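TodX (Pseudomonas putida, PDB 3BS0) transports toluene and probably other hydrophobic molecules across the outer membrane, as a beta-barrel channel of the FadL family. Local coordinates at residues S22-N27 with S38-G43; D42-E47 with Y86-D91; I57-S62 with E414-S419; A65-S70 with S111-S116. All coordinates share one frame; numbering follows the deposited sequence.

Contact 1: S22-N27 with S38-G43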
loop_
_atom_site.group_PDB
_atom_site.type_symbol
_atom_site.label_atom_id
_atom_site.label_comp_id
_atom_site.label_asym_id
_atom_site.label_seq_id
_atom_site.Cartn_x
_atom_site.Cartn_y
_atom_site.Cartn_z
ATOM N N SER A 22 13.763 -16.130 -0.454
ATOM C CA SER A 22 14.562 -17.050 -1.246
ATOM C C SER A 22 13.919 -18.263 -1.902
ATOM O O SER A 22 14.456 -19.368 -1.811
ATOM C CB SER A 22 15.729 -17.510 -0.389
ATOM O OG SER A 22 15.271 -17.769 0.933
ATOM N N TYR A 23 12.786 -18.063 -2.570
ATOM C CA TYR A 23 12.127 -19.155 -3.279
ATOM C C TYR A 23 11.329 -18.580 -4.450
ATOM O O TYR A 23 10.850 -17.449 -4.366
ATOM C CB TYR A 23 11.241 -19.958 -2.318
ATOM C CG TYR A 23 9.964 -19.298 -1.865
ATOM C CD1 TYR A 23 8.777 -19.504 -2.560
ATOM C CD2 TYR A 23 9.926 -18.513 -0.705
ATOM C CE1 TYR A 23 7.573 -18.955 -2.111
ATOM C CE2 TYR A 23 8.734 -17.953 -0.246
ATOM C CZ TYR A 23 7.557 -18.178 -0.954
ATOM O OH TYR A 23 6.365 -17.624 -0.538
ATOM N N TYR A 24 11.193 -19.334 -5.543
ATOM C CA TYR A 24 10.456 -18.810 -6.690
ATOM C C TYR A 24 9.134 -18.162 -6.299
ATOM O O TYR A 24 8.208 -18.813 -5.813
ATOM C CB TYR A 24 10.195 -19.863 -7.771
ATOM C CG TYR A 24 9.836 -19.196 -9.091
ATOM C CD1 TYR A 24 10.627 -18.151 -9.597
ATOM C CD2 TYR A 24 8.692 -19.552 -9.806
ATOM C CE1 TYR A 24 10.281 -17.477 -10.769
ATOM C CE2 TYR A 24 8.344 -18.879 -10.991
ATOM C CZ TYR A 24 9.145 -17.840 -11.455
ATOM O OH TYR A 24 8.809 -17.126 -12.583
ATOM N N THR A 25 9.073 -16.858 -6.533
ATOM C CA THR A 25 7.912 -16.056 -6.213
ATOM C C THR A 25 7.224 -15.613 -7.506
ATOM O O THR A 25 6.104 -15.124 -7.497
ATOM C CB THR A 25 8.368 -14.853 -5.353
ATOM O OG1 THR A 25 8.154 -15.167 -3.968
ATOM C CG2 THR A 25 7.631 -13.571 -5.738
ATOM N N GLY A 26 7.901 -15.813 -8.628
ATOM C CA GLY A 26 7.318 -15.432 -9.895
ATOM C C GLY A 26 7.877 -14.111 -10.349
ATOM O O GLY A 26 8.846 -13.622 -9.770
ATOM N N ASN A 27 7.272 -13.521 -11.372
ATOM C CA ASN A 27 7.748 -12.251 -11.896
ATOM C C ASN A 27 7.747 -11.101 -10.885
ATOM O O ASN A 27 8.518 -10.153 -11.034
ATOM C CB ASN A 27 6.938 -11.867 -13.129
ATOM C CG ASN A 27 7.275 -12.726 -14.331
ATOM O OD1 ASN A 27 8.002 -13.714 -14.221
ATOM N ND2 ASN A 27 6.746 -12.351 -15.490
ATOM N N SER A 38 16.167 -16.462 -10.562
ATOM C CA SER A 38 17.022 -17.494 -11.129
ATOM C C SER A 38 16.489 -18.883 -10.812
ATOM O O SER A 38 16.972 -19.881 -11.352
ATOM C CB SER A 38 18.458 -17.339 -10.638
ATOM O OG SER A 38 19.149 -16.381 -11.413
ATOM N N PHE A 39 15.478 -18.941 -9.952
ATOM C CA PHE A 39 14.858 -20.213 -9.600
ATOM C C PHE A 39 13.695 -20.444 -10.558
ATOM O O PHE A 39 12.889 -21.357 -10.377
ATOM C CB PHE A 39 14.300 -20.200 -8.171
ATOM C CG PHE A 39 15.292 -19.806 -7.115
ATOM C CD1 PHE A 39 16.657 -19.800 -7.370
ATOM C CD2 PHE A 39 14.851 -19.429 -5.854
ATOM C CE1 PHE A 39 17.566 -19.413 -6.379
ATOM C CE2 PHE A 39 15.749 -19.046 -4.867
ATOM C CZ PHE A 39 17.105 -19.034 -5.128
ATOM N N ALA A 40 13.588 -19.605 -11.573
ATOM C CA ALA A 40 12.492 -19.751 -12.517
ATOM C C ALA A 40 12.726 -20.884 -13.514
ATOM O O ALA A 40 13.866 -21.174 -13.894
ATOM C CB ALA A 40 12.270 -18.446 -13.267
ATOM N N PRO A 41 11.637 -21.541 -13.948
ATOM C CA PRO A 41 11.772 -22.632 -14.908
ATOM C C PRO A 41 12.351 -22.101 -16.214
ATOM O O PRO A 41 12.116 -20.948 -16.587
ATOM C CB PRO A 41 10.345 -23.150 -15.050
ATOM C CG PRO A 41 9.509 -21.952 -14.748
ATOM C CD PRO A 41 10.225 -21.323 -13.594
ATOM N N ASP A 42 13.134 -22.946 -16.876
ATOM C CA ASP A 42 13.772 -22.621 -18.139
ATOM C C ASP A 42 12.813 -21.888 -19.047
ATOM O O ASP A 42 11.651 -22.253 -19.141
ATOM C CB ASP A 42 14.218 -23.903 -18.819
ATOM C CG ASP A 42 15.705 -23.998 -18.944
ATOM O OD1 ASP A 42 16.230 -23.654 -20.029
ATOM O OD2 ASP A 42 16.349 -24.405 -17.952
ATOM N N GLY A 43 13.303 -20.853 -19.718
ATOM C CA GLY A 43 12.439 -20.110 -20.608
ATOM C C GLY A 43 12.141 -18.678 -20.211
ATOM O O GLY A 43 12.849 -18.066 -19.417
#

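Contact 2: D42-E47 with Y86-D91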
loop_
_atom_site.group_PDB
_atom_site.type_symbol
_atom_site.label_atom_id
_atom_site.label_comp_id
_atom_site.label_asym_id
_atom_site.label_seq_id
_atom_site.Cartn_x
_atom_site.Cartn_y
_atom_site.Cartn_z
ATOM N N ASP A 42 13.134 -22.946 -16.876
ATOM C CA ASP A 42 13.772 -22.621 -18.139
ATOM C C ASP A 42 12.813 -21.888 -19.047
ATOM O O ASP A 42 11.651 -22.253 -19.141
ATOM C CB ASP A 42 14.218 -23.903 -18.819
ATOM C CG ASP A 42 15.705 -23.998 -18.944
ATOM O OD1 ASP A 42 16.230 -23.654 -20.029
ATOM O OD2 ASP A 42 16.349 -24.405 -17.952
ATOM N N GLY A 43 13.303 -20.853 -19.718
ATOM C CA GLY A 43 12.439 -20.110 -20.608
ATOM C C GLY A 43 12.141 -18.678 -20.211
ATOM O O GLY A 43 12.849 -18.066 -19.417
ATOM N N ASN A 44 11.074 -18.144 -20.790
ATOM C CA ASN A 44 10.653 -16.780 -20.528
ATOM C C ASN A 44 9.299 -16.849 -19.854
ATOM O O ASN A 44 8.492 -17.718 -20.175
ATOM C CB ASN A 44 10.582 -16.014 -21.847
ATOM C CG ASN A 44 11.898 -16.050 -22.604
ATOM O OD1 ASN A 44 11.915 -16.066 -23.835
ATOM N ND2 ASN A 44 13.012 -16.057 -21.871
ATOM N N GLN A 45 9.045 -15.944 -18.915
ATOM C CA GLN A 45 7.788 -15.985 -18.188
ATOM C C GLN A 45 6.909 -14.773 -18.355
ATOM O O GLN A 45 7.275 -13.679 -17.970
ATOM C CB GLN A 45 8.047 -16.190 -16.691
ATOM C CG GLN A 45 8.652 -17.544 -16.267
ATOM C CD GLN A 45 10.150 -17.652 -16.503
ATOM O OE1 GLN A 45 10.896 -16.699 -16.298
ATOM N NE2 GLN A 45 10.598 -18.831 -16.926
ATOM N N PHE A 46 5.732 -14.961 -18.929
ATOM C CA PHE A 46 4.809 -13.854 -19.079
ATOM C C PHE A 46 3.812 -13.945 -17.921
ATOM O O PHE A 46 3.252 -15.020 -17.680
ATOM C CB PHE A 46 4.056 -13.937 -20.409
ATOM C CG PHE A 46 2.947 -12.944 -20.510
ATOM C CD1 PHE A 46 3.207 -11.627 -20.859
ATOM C CD2 PHE A 46 1.654 -13.298 -20.153
ATOM C CE1 PHE A 46 2.205 -10.677 -20.848
ATOM C CE2 PHE A 46 0.647 -12.352 -20.140
ATOM C CZ PHE A 46 0.928 -11.035 -20.488
ATOM N N GLU A 47 3.586 -12.843 -17.204
ATOM C CA GLU A 47 2.642 -12.878 -16.075
ATOM C C GLU A 47 1.556 -11.810 -16.084
ATOM O O GLU A 47 1.818 -10.632 -16.316
ATOM C CB GLU A 47 3.387 -12.836 -14.733
ATOM C CG GLU A 47 3.627 -14.221 -14.117
ATOM C CD GLU A 47 4.210 -14.157 -12.701
ATOM O OE1 GLU A 47 3.601 -13.490 -11.834
ATOM O OE2 GLU A 47 5.268 -14.778 -12.456
ATOM N N TYR A 86 7.059 -9.453 -17.678
ATOM C CA TYR A 86 7.730 -10.451 -18.490
ATOM C C TYR A 86 9.174 -10.617 -18.028
ATOM O O TYR A 86 9.882 -9.637 -17.788
ATOM C CB TYR A 86 7.700 -10.010 -19.955
ATOM C CG TYR A 86 8.233 -11.025 -20.928
ATOM C CD1 TYR A 86 7.488 -12.146 -21.273
ATOM C CD2 TYR A 86 9.480 -10.851 -21.525
ATOM C CE1 TYR A 86 7.969 -13.071 -22.198
ATOM C CE2 TYR A 86 9.978 -11.766 -22.449
ATOM C CZ TYR A 86 9.221 -12.872 -22.788
ATOM O OH TYR A 86 9.704 -13.764 -23.731
ATOM N N VAL A 87 9.599 -11.865 -17.896
ATOM C CA VAL A 87 10.955 -12.178 -17.492
ATOM C C VAL A 87 11.600 -13.043 -18.565
ATOM O O VAL A 87 11.035 -14.049 -18.994
ATOM C CB VAL A 87 10.968 -12.912 -16.153
ATOM C CG1 VAL A 87 12.361 -13.483 -15.888
ATOM C CG2 VAL A 87 10.564 -11.950 -15.040
ATOM N N ALA A 88 12.793 -12.649 -18.993
ATOM C CA ALA A 88 13.515 -13.369 -20.048
ATOM C C ALA A 88 14.819 -13.993 -19.572
ATOM O O ALA A 88 15.553 -13.401 -18.777
ATOM C CB ALA A 88 13.793 -12.420 -21.215
ATOM N N GLN A 89 15.108 -15.191 -20.071
ATOM C CA GLN A 89 16.338 -15.898 -19.702
ATOM C C GLN A 89 17.404 -15.863 -20.788
ATOM O O GLN A 89 17.212 -16.399 -21.866
ATOM C CB GLN A 89 16.044 -17.359 -19.365
ATOM C CG GLN A 89 17.296 -18.208 -19.200
ATOM C CD GLN A 89 16.994 -19.645 -18.795
ATOM O OE1 GLN A 89 16.310 -20.379 -19.511
ATOM N NE2 GLN A 89 17.498 -20.050 -17.637
ATOM N N LEU A 90 18.525 -15.213 -20.500
ATOM C CA LEU A 90 19.645 -15.152 -21.431
ATOM C C LEU A 90 20.771 -15.892 -20.727
ATOM O O LEU A 90 21.502 -15.302 -19.939
ATOM C CB LEU A 90 20.086 -13.710 -21.688
ATOM C CG LEU A 90 19.317 -12.739 -22.594
ATOM C CD1 LEU A 90 20.139 -11.438 -22.714
ATOM C CD2 LEU A 90 19.092 -13.347 -23.977
ATOM N N ASP A 91 20.898 -17.187 -20.997
ATOM C CA ASP A 91 21.927 -18.003 -20.361
ATOM C C ASP A 91 21.739 -18.056 -18.852
ATOM O O ASP A 91 20.764 -18.608 -18.355
ATOM C CB ASP A 91 23.325 -17.455 -20.658
ATOM C CG ASP A 91 23.719 -17.610 -22.108
ATOM O OD1 ASP A 91 23.451 -18.688 -22.686
ATOM O OD2 ASP A 91 24.313 -16.659 -22.663
#

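Contact 3: I57-S62 with E414-S419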
loop_
_atom_site.group_PDB
_atom_site.type_symbol
_atom_site.label_atom_id
_atom_site.label_comp_id
_atom_site.label_asym_id
_atom_site.label_seq_id
_atom_site.Cartn_x
_atom_site.Cartn_y
_atom_site.Cartn_z
ATOM N N ILE A 57 -14.402 -1.118 7.611
ATOM C CA ILE A 57 -14.159 -0.174 8.679
ATOM C C ILE A 57 -15.445 0.365 9.258
ATOM O O ILE A 57 -16.388 0.673 8.539
ATOM C CB ILE A 57 -13.332 1.021 8.173
ATOM C CG1 ILE A 57 -12.039 0.524 7.533
ATOM C CG2 ILE A 57 -13.017 1.962 9.314
ATOM C CD1 ILE A 57 -11.135 1.653 7.051
ATOM N N LYS A 58 -15.478 0.457 10.576
ATOM C CA LYS A 58 -16.619 1.016 11.280
ATOM C C LYS A 58 -16.025 2.006 12.289
ATOM O O LYS A 58 -15.068 1.686 13.018
ATOM C CB LYS A 58 -17.405 -0.070 12.025
ATOM C CG LYS A 58 -18.866 -0.161 11.655
ATOM C CD LYS A 58 -19.052 -1.103 10.471
ATOM C CE LYS A 58 -20.533 -1.403 10.183
ATOM N NZ LYS A 58 -21.229 -2.075 11.329
ATOM N N VAL A 59 -16.577 3.213 12.292
ATOM C CA VAL A 59 -16.149 4.260 13.196
ATOM C C VAL A 59 -17.404 4.625 13.969
ATOM O O VAL A 59 -18.491 4.735 13.391
ATOM C CB VAL A 59 -15.611 5.488 12.416
ATOM C CG1 VAL A 59 -15.234 6.613 13.374
ATOM C CG2 VAL A 59 -14.379 5.093 11.620
ATOM N N HIS A 60 -17.265 4.780 15.278
ATOM C CA HIS A 60 -18.405 5.120 16.104
ATOM C C HIS A 60 -18.291 6.440 16.825
ATOM O O HIS A 60 -17.205 6.909 17.172
ATOM C CB HIS A 60 -18.676 4.018 17.123
ATOM C CG HIS A 60 -19.317 2.806 16.540
ATOM N ND1 HIS A 60 -20.657 2.755 16.222
ATOM C CD2 HIS A 60 -18.798 1.609 16.184
ATOM C CE1 HIS A 60 -20.939 1.578 15.695
ATOM N NE2 HIS A 60 -19.827 0.863 15.662
ATOM N N ASP A 61 -19.467 6.992 17.081
ATOM C CA ASP A 61 -19.648 8.265 17.743
ATOM C C ASP A 61 -19.784 8.109 19.254
ATOM O O ASP A 61 -19.844 6.996 19.784
ATOM C CB ASP A 61 -20.920 8.908 17.192
ATOM C CG ASP A 61 -20.723 10.342 16.835
ATOM O OD1 ASP A 61 -19.547 10.738 16.689
ATOM O OD2 ASP A 61 -21.729 11.067 16.690
ATOM N N SER A 62 -19.835 9.244 19.938
ATOM C CA SER A 62 -20.015 9.256 21.374
ATOM C C SER A 62 -21.512 9.273 21.604
ATOM O O SER A 62 -21.972 9.482 22.721
ATOM C CB SER A 62 -19.400 10.513 21.980
ATOM O OG SER A 62 -17.995 10.470 21.875
ATOM N N GLU A 414 -15.344 14.987 19.394
ATOM C CA GLU A 414 -15.033 13.779 18.660
ATOM C C GLU A 414 -14.082 12.830 19.384
ATOM O O GLU A 414 -12.856 12.907 19.248
ATOM C CB GLU A 414 -14.516 14.099 17.250
ATOM C CG GLU A 414 -15.558 13.820 16.144
ATOM C CD GLU A 414 -15.086 14.215 14.745
ATOM O OE1 GLU A 414 -15.659 13.706 13.752
ATOM O OE2 GLU A 414 -14.151 15.043 14.641
ATOM N N MET A 415 -14.686 11.961 20.193
ATOM C CA MET A 415 -13.998 10.899 20.925
ATOM C C MET A 415 -14.537 9.709 20.134
ATOM O O MET A 415 -15.692 9.312 20.294
ATOM C CB MET A 415 -14.485 10.832 22.368
ATOM C CG MET A 415 -14.088 9.563 23.095
ATOM S SD MET A 415 -15.194 9.244 24.496
ATOM C CE MET A 415 -14.609 10.444 25.675
ATOM N N LEU A 416 -13.701 9.164 19.264
ATOM C CA LEU A 416 -14.106 8.080 18.385
ATOM C C LEU A 416 -13.535 6.715 18.688
ATOM O O LEU A 416 -12.585 6.580 19.456
ATOM C CB LEU A 416 -13.710 8.422 16.952
ATOM C CG LEU A 416 -14.250 9.701 16.336
ATOM C CD1 LEU A 416 -13.532 9.961 15.026
ATOM C CD2 LEU A 416 -15.743 9.572 16.119
ATOM N N ARG A 417 -14.138 5.701 18.072
ATOM C CA ARG A 417 -13.640 4.345 18.198
ATOM C C ARG A 417 -13.763 3.730 16.822
ATOM O O ARG A 417 -14.734 3.964 16.120
ATOM C CB ARG A 417 -14.369 3.540 19.293
ATOM C CG ARG A 417 -15.841 3.341 19.154
ATOM C CD ARG A 417 -16.399 2.777 20.474
ATOM N NE ARG A 417 -17.850 2.601 20.414
ATOM C CZ ARG A 417 -18.461 1.553 19.873
ATOM N NH1 ARG A 417 -17.757 0.563 19.349
ATOM N NH2 ARG A 417 -19.780 1.523 19.820
ATOM N N GLN A 418 -12.740 2.982 16.430
ATOM C CA GLN A 418 -12.694 2.387 15.112
ATOM C C GLN A 418 -12.396 0.904 15.154
ATOM O O GLN A 418 -11.687 0.422 16.041
ATOM C CB GLN A 418 -11.625 3.089 14.281
ATOM C CG GLN A 418 -11.786 2.983 12.768
ATOM C CD GLN A 418 -10.744 3.817 12.019
ATOM O OE1 GLN A 418 -9.576 3.429 11.901
ATOM N NE2 GLN A 418 -11.162 4.978 11.532
ATOM N N SER A 419 -12.959 0.185 14.186
ATOM C CA SER A 419 -12.759 -1.256 14.052
ATOM C C SER A 419 -12.401 -1.451 12.588
ATOM O O SER A 419 -13.130 -1.013 11.695
ATOM C CB SER A 419 -14.038 -2.011 14.427
ATOM O OG SER A 419 -15.181 -1.420 13.833
#

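Contact 4: A65-S70 with S111-S116. Unlike the reference sequence in segment 65-70: Ala67 (reference Pro).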
loop_
_atom_site.group_PDB
_atom_site.type_symbol
_atom_site.label_atom_id
_atom_site.label_comp_id
_atom_site.label_asym_id
_atom_site.label_seq_id
_atom_site.Cartn_x
_atom_site.Cartn_y
_atom_site.Cartn_z
ATOM N N ALA A 65 -23.711 6.809 16.883
ATOM C CA ALA A 65 -23.831 6.952 15.435
ATOM C C ALA A 65 -22.662 6.231 14.772
ATOM O O ALA A 65 -21.565 6.215 15.308
ATOM C CB ALA A 65 -23.817 8.432 15.042
ATOM N N GLU A 66 -22.899 5.614 13.622
ATOM C CA GLU A 66 -21.814 4.936 12.946
ATOM C C GLU A 66 -21.670 5.316 11.481
ATOM O O GLU A 66 -22.632 5.628 10.790
ATOM C CB GLU A 66 -21.937 3.404 13.077
ATOM C CG GLU A 66 -22.965 2.730 12.184
ATOM C CD GLU A 66 -23.014 1.215 12.396
ATOM O OE1 GLU A 66 -21.979 0.548 12.133
ATOM O OE2 GLU A 66 -24.077 0.690 12.833
ATOM N N ALA A 67 -20.425 5.303 11.038
ATOM C CA ALA A 67 -20.067 5.587 9.667
ATOM C C ALA A 67 -19.241 4.372 9.300
ATOM O O ALA A 67 -18.308 4.004 10.012
ATOM C CB ALA A 67 -19.224 6.830 9.594
ATOM N N LYS A 68 -19.598 3.725 8.208
ATOM C CA LYS A 68 -18.852 2.558 7.800
ATOM C C LYS A 68 -18.429 2.728 6.377
ATOM O O LYS A 68 -19.079 3.435 5.608
ATOM C CB LYS A 68 -19.702 1.294 7.940
ATOM C CG LYS A 68 -21.106 1.424 7.413
ATOM C CD LYS A 68 -21.808 0.078 7.413
ATOM C CE LYS A 68 -23.241 0.213 7.911
ATOM N NZ LYS A 68 -23.976 1.298 7.182
ATOM N N SER A 69 -17.313 2.095 6.045
ATOM C CA SER A 69 -16.788 2.133 4.694
ATOM C C SER A 69 -16.581 0.714 4.218
ATOM O O SER A 69 -15.946 -0.085 4.890
ATOM C CB SER A 69 -15.463 2.877 4.641
ATOM O OG SER A 69 -14.763 2.506 3.476
ATOM N N SER A 70 -17.125 0.426 3.048
ATOM C CA SER A 70 -17.035 -0.872 2.390
ATOM C C SER A 70 -18.298 -0.899 1.555
ATOM O O SER A 70 -18.380 -1.581 0.532
ATOM C CB SER A 70 -17.051 -2.019 3.399
ATOM O OG SER A 70 -18.256 -2.048 4.145
ATOM N N SER A 111 -21.797 10.477 2.306
ATOM C CA SER A 111 -22.045 11.823 2.819
ATOM C C SER A 111 -23.214 11.924 3.801
ATOM O O SER A 111 -23.591 13.020 4.205
ATOM C CB SER A 111 -22.290 12.778 1.655
ATOM O OG SER A 111 -23.505 12.473 1.003
ATOM N N LYS A 112 -23.794 10.794 4.182
ATOM C CA LYS A 112 -24.927 10.810 5.117
ATOM C C LYS A 112 -24.490 10.518 6.548
ATOM O O LYS A 112 -25.310 10.510 7.443
ATOM C CB LYS A 112 -25.986 9.785 4.691
ATOM C CG LYS A 112 -26.337 9.858 3.215
ATOM C CD LYS A 112 -27.358 8.808 2.837
ATOM C CE LYS A 112 -28.723 9.088 3.471
ATOM N NZ LYS A 112 -29.708 8.001 3.141
ATOM N N SER A 113 -23.196 10.300 6.748
ATOM C CA SER A 113 -22.640 9.995 8.059
ATOM C C SER A 113 -22.298 11.214 8.940
ATOM O O SER A 113 -22.281 12.359 8.469
ATOM C CB SER A 113 -21.392 9.147 7.888
ATOM O OG SER A 113 -20.570 9.284 9.026
ATOM N N PHE A 114 -22.008 10.955 10.219
ATOM C CA PHE A 114 -21.696 12.026 11.146
ATOM C C PHE A 114 -20.373 12.678 10.779
ATOM O O PHE A 114 -20.151 13.849 11.076
ATOM C CB PHE A 114 -21.674 11.525 12.598
ATOM C CG PHE A 114 -20.496 10.642 12.945
ATOM C CD1 PHE A 114 -20.564 9.260 12.782
ATOM C CD2 PHE A 114 -19.328 11.194 13.463
ATOM C CE1 PHE A 114 -19.491 8.443 13.133
ATOM C CE2 PHE A 114 -18.246 10.387 13.815
ATOM C CZ PHE A 114 -18.329 9.003 13.649
ATOM N N LEU A 115 -19.497 11.923 10.118
ATOM C CA LEU A 115 -18.211 12.464 9.697
ATOM C C LEU A 115 -18.471 13.640 8.752
ATOM O O LEU A 115 -17.603 14.501 8.552
ATOM C CB LEU A 115 -17.388 11.389 8.985
ATOM C CG LEU A 115 -16.985 10.158 9.799
ATOM C CD1 LEU A 115 -16.371 9.134 8.867
ATOM C CD2 LEU A 115 -16.006 10.532 10.895
ATOM N N SER A 116 -19.668 13.674 8.171
ATOM C CA SER A 116 -20.038 14.756 7.259
ATOM C C SER A 116 -20.915 15.816 7.927
ATOM O O SER A 116 -21.714 16.483 7.263
ATOM C CB SER A 116 -20.749 14.215 6.013
ATOM O OG SER A 116 -19.849 13.510 5.172
#

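Contact 1: S22-N27 with S38-G43
The Tyr24 ring lies between Ala40 CA with Pro41 CD on one face and the amide N of Gly26 over the centre of the other. Both segments belong to the N-terminal region that in the FadL family forms the hatch plugging the barrel, ahead of the first long strand. The Ala40 contact is a CH-pi interaction, with CA 3.9 Å from the Tyr24 ring centroid and 24° off the normal. Beside it, the Ala40 methyl leans on the rim at Tyr24 CE1 and CZ, while Pro41 CD reaches the other flank at Tyr24 CE2 (4.0 Å). Tyr24 CG stands anti to the backbone N (chi1 -162°), which carries the ring past Phe39 to lie against Ala40. Phe39 uses its ring differently, turning an edge to the backbone of Ser22, Tyr23 and Tyr24, which lies near its plane. Thr226 of strand 214-228 touches both Ser22 and Phe39, placing this side of the hatch against the barrel wall. Phe39 CD2 ends 3.7 Å from Tyr24 N, and Phe39 CE2 lies 3.3 Å from Ser22 O, which is at the ring edge.

Contact 2: D42-E47 with Y86-D91
Gln45 and Val87 form a hydrogen-bonded antiparallel pair between neighbouring strands of the transmembrane barrel, and here the contact is tight. Gln45 N reaches Val87 O at 2.7 Å in the carbonyl plane, and Val87 N returns to Gln45 O at 2.9 Å. Their side chains are buried on the face turned to the hatch, where Gln45 touches Tyr24 and Ala40. The Gln45 chain bends at chi2 (79°), bringing OE1 to 3.6 Å from Val87 CG1. The other face is looser and partly exposed. Phe46 and Tyr86, a non-hydrogen-bonded pair, meet there with Phe46 CB at the edge of the Tyr86 ring, 4.0 Å from CD1. The phenol slants across Asn44, its CZ 3.6 Å from Asn44 CB. Without the phenol of Tyr86, as with an alanine here, Asn44 CB would probably lose its aromatic cover on this face. Lys431 of strand 417-433 makes a cation-pi contact with Phe46. Toward exposed Asp42 the regular pairing gives way to a side-chain bond: Gln89, extended beyond CG, accepts from Gly43 N through OE1 at 3.1 Å, nearly straight at hydrogen (170°), with the donor 47° above the carbonyl plane.

Contact 3: I57-S62 with E414-S419
Arg417 holds CG between its backbone N and carbonyl carbon (chi1 60°) and then runs extended to NE, while His60 CG sits beside its own backbone N (chi1 -75°). These turns lay the guanidinium flat on one face of the imidazole, centres 4.1 Å apart and planes at 12°. Arg417 NH1 comes to 3.5 Å from His60 CD2, and NH2 lies over the same face. The two residues are a hydrogen-bonded pair in the antiparallel seam where the first and last long strands, 44-60 and 417-433, close the barrel. His60 N donates to Arg417 O at 2.8 Å; the return bond, Arg417 N to His60 O, is weak. Further along, Lys58 N donates to Ser419 O, and Ser419 N meets Lys58 O at 2.8 Å.

The opposite face of the seam is buried. There Gln418, extended beyond CG, lies across Val59, with CG 3.5 Å from Val59 CG2; Gln418 CG is also 3.8 Å from Ile57 CG2. Were Gln418 cut back to a serine, the loss of CG and the amide is likely to open a gap beside both methyls. Leu416 CD2 adds apolar contact with Val59 CG1, and Phe114 touches Asp61.

Past the strand end the seam is continued by a side chain: Ser62 OG donates to Met415 O at 3.0 Å, in the carbonyl plane and on a lone pair. The stacked arginine would tend to disfavour a second positive charge on His60, though the nearby Glu66 carboxylate probably offsets part of this.

Contact 4: A65-S70 with S111-S116
Ser116 OG is gripped by Phe126 O and Asn128 ND2 in the loop that lays Phe114 against Ala65 and Ala67. Strand 66-69 folds back antiparallel on strand 44-60 near the end of the barrel that is extracellular in the FadL family, and this loop, which follows strand 93-108, packs against it. No hydrogen bond joins the two segments; the contact is mostly van der Waals packing on Phe114 and Leu115.

With Phe114 CG between its backbone N and carbonyl carbon (chi1 71°), the ring turns its CD1-CE1 side to the strand. Ala65 CB lies 4.0 Å from Phe114 CD1, and Ala67 CB lies 3.9 Å from CE1, with Ala67 N near the ring plane. The backbone C of Glu66 lies at the edge of the Phe114 ring, 4.2 Å from CE1, while Glu66 OE1 makes a salt bridge with Lys58 NZ. The ring also touches Val59, Asp61 and Leu416, which wedges it between the short strand and the barrel seam. Leu115 CG rests over one face of the same ring, offset toward its rim.

Ser113 OG accepts from Leu115 N in an ST turn, although the position of this oxygen is less sure. Ala67 departs from the reference sequence, and its methyl is met by the branch end of Leu115, Ala67 CB to Leu115 CD1 being 3.7 Å.

The four contacts fall into two pairs at the two ends of the barrel. Contacts 1 and 2 share Asp42 and Gly43, and Asn27 of the hatch is pinned to the wall by probable hydrogen bonds from N to Glu47 OE2 (2.6 Å) and from ND2 to Gln45 O (2.9 Å). Strand 44-60 then runs to contact 3, centred about 49 Å from contact 2. Contacts 3 and 4 have centres about 10 Å apart and are joined by a probable hydrogen bond from Val59 N to Ala67 O (3.0 Å). The side chains of Leu416 and Leu115 lie about 10 and 11 Å from bound detergent (C8E).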